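Side-chain contact in ankyrin repeat and SAM domain-containing protein 4B (Mus musculus, PDB 5F3X), which probably acts as a scaffold, binding partner proteins through its ankyrin repeats, SAM domain and C-terminal PDZ-binding motif: residues 49-53 with 54-58. Sequence-based numbering, arbitrary orientation.
Sequences IHMQL and GPRKK
The guanidinium of R56 carries L53 on one face: the CA of L53 sits over the centre of the group, 3.5 Å above its plane. At the edge lies the backbone O of M51, only 3° out of that plane, and NH1 of R56 donates to it in a nearly straight bond of 3.0 Å. The arginine chain bends at chi3 (50°), and its head lies back over the start of the helix. The side chains of L53 and R56 cross at about a right angle, with CD1 of L53 3.5 Å from NH2 of R56. The same CD1 reaches CE of K57 at 3.6 Å. On the loop side, M51 runs out with CG anti to the backbone N (chi1 -177°), bends at its end and passes P55 in the opposite direction, CG of M51 lying 4.0 Å from CB of P55. Q52 is the N-cap residue; its carbonyl O accepts from the N of R56 at 3.0 Å, and the O of L53 takes the N of K57 in the next helical bond. NE of R56 forms a salt bridge to D43, which ties the first turn of helix 53-71 to the start of helix 43-48. From the loop that joins these two helices, the buried side chain of M51 packs on F24 and on F28 of helix 25-30, in the helical bundle of the SAM domain.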
loop_
_atom_site.group_PDB
_atom_site.type_symbol
_atom_site.label_atom_id
_atom_site.label_comp_id
_atom_site.label_asym_id
_atom_site.label_seq_id
_atom_site.Cartn_x
_atom_site.Cartn_y
_atom_site.Cartn_z
ATOM N N ILE B 49 0.369 -11.647 34.369
ATOM C CA ILE B 49 -1.044 -11.433 34.080
ATOM C C ILE B 49 -1.719 -12.753 33.750
ATOM O O ILE B 49 -2.792 -12.767 33.139
ATOM C CB ILE B 49 -1.268 -10.376 32.983
ATOM C CG1 ILE B 49 -0.521 -10.732 31.696
ATOM C CG2 ILE B 49 -0.874 -8.993 33.525
ATOM C CD1 ILE B 49 -0.879 -9.856 30.520
ATOM N N HIS B 50 -1.048 -13.870 34.059
ATOM C CA HIS B 50 -1.648 -15.217 33.993
ATOM C C HIS B 50 -1.940 -15.664 32.560
ATOM O O HIS B 50 -2.961 -16.302 32.293
ATOM C CB HIS B 50 -2.935 -15.312 34.821
ATOM C CG HIS B 50 -2.817 -14.753 36.201
ATOM N ND1 HIS B 50 -2.454 -15.525 37.285
ATOM C CD2 HIS B 50 -3.014 -13.500 36.675
ATOM C CE1 HIS B 50 -2.424 -14.766 38.367
ATOM N NE2 HIS B 50 -2.761 -13.535 38.025
ATOM N N MET B 51 -1.055 -15.323 31.630
ATOM C CA MET B 51 -1.086 -15.922 30.302
ATOM C C MET B 51 -0.377 -17.269 30.365
ATOM O O MET B 51 0.729 -17.370 30.907
ATOM C CB MET B 51 -0.421 -14.992 29.282
ATOM C CG MET B 51 -0.470 -15.504 27.856
ATOM S SD MET B 51 -0.269 -14.201 26.630
ATOM C CE MET B 51 -1.309 -12.943 27.351
ATOM N N GLN B 52 -1.012 -18.310 29.839
ATOM C CA GLN B 52 -0.378 -19.611 29.969
ATOM C C GLN B 52 0.668 -19.810 28.869
ATOM O O GLN B 52 0.773 -19.029 27.917
ATOM C CB GLN B 52 -1.431 -20.719 29.951
ATOM C CG GLN B 52 -2.536 -20.490 30.968
ATOM C CD GLN B 52 -2.932 -21.745 31.724
ATOM O OE1 GLN B 52 -2.135 -22.312 32.479
ATOM N NE2 GLN B 52 -4.174 -22.190 31.523
ATOM N N LEU B 53 1.417 -20.909 28.990
ATOM C CA LEU B 53 2.655 -21.040 28.226
ATOM C C LEU B 53 2.404 -20.986 26.724
ATOM O O LEU B 53 3.146 -20.321 25.990
ATOM C CB LEU B 53 3.376 -22.335 28.606
ATOM C CG LEU B 53 4.635 -22.722 27.821
ATOM C CD1 LEU B 53 5.643 -21.598 27.772
ATOM C CD2 LEU B 53 5.261 -23.910 28.482
ATOM N N GLY B 54 1.348 -21.647 26.252
ATOM C CA GLY B 54 1.062 -21.711 24.843
ATOM C C GLY B 54 0.942 -20.347 24.204
ATOM O O GLY B 54 1.660 -20.022 23.255
ATOM N N PRO B 55 0.020 -19.514 24.692
ATOM C CA PRO B 55 -0.117 -18.188 24.071
ATOM C C PRO B 55 1.042 -17.272 24.375
ATOM O O PRO B 55 1.332 -16.390 23.567
ATOM C CB PRO B 55 -1.450 -17.653 24.615
ATOM C CG PRO B 55 -1.915 -18.608 25.621
ATOM C CD PRO B 55 -1.172 -19.891 25.479
ATOM N N ARG B 56 1.737 -17.467 25.497
ATOM C CA ARG B 56 2.946 -16.689 25.749
ATOM C C ARG B 56 3.935 -16.862 24.610
ATOM O O ARG B 56 4.441 -15.879 24.060
ATOM C CB ARG B 56 3.577 -17.108 27.074
ATOM C CG ARG B 56 3.500 -16.071 28.166
ATOM C CD ARG B 56 3.478 -16.717 29.540
ATOM N NE ARG B 56 4.540 -17.711 29.734
ATOM C CZ ARG B 56 4.397 -18.792 30.492
ATOM N NH1 ARG B 56 3.247 -18.999 31.107
ATOM N NH2 ARG B 56 5.386 -19.672 30.630
ATOM N N LYS B 57 4.194 -18.119 24.216
ATOM C CA LYS B 57 5.133 -18.385 23.130
ATOM C C LYS B 57 4.656 -17.767 21.819
ATOM O O LYS B 57 5.449 -17.165 21.090
ATOM C CB LYS B 57 5.341 -19.886 22.983
ATOM C CG LYS B 57 5.890 -20.596 24.235
ATOM C CD LYS B 57 7.289 -20.118 24.649
ATOM C CE LYS B 57 7.265 -19.057 25.783
ATOM N NZ LYS B 57 8.472 -18.196 25.753
ATOM N N LYS B 58 3.361 -17.879 21.510
ATOM C CA LYS B 58 2.854 -17.306 20.266
ATOM C C LYS B 58 2.980 -15.791 20.273
ATOM O O LYS B 58 3.447 -15.198 19.296
ATOM C CB LYS B 58 1.401 -17.733 20.030
ATOM C CG LYS B 58 1.265 -19.153 19.461
ATOM C CD LYS B 58 -0.082 -19.790 19.780
ATOM C CE LYS B 58 -0.118 -21.213 19.238
ATOM N NZ LYS B 58 -1.500 -21.793 19.278
#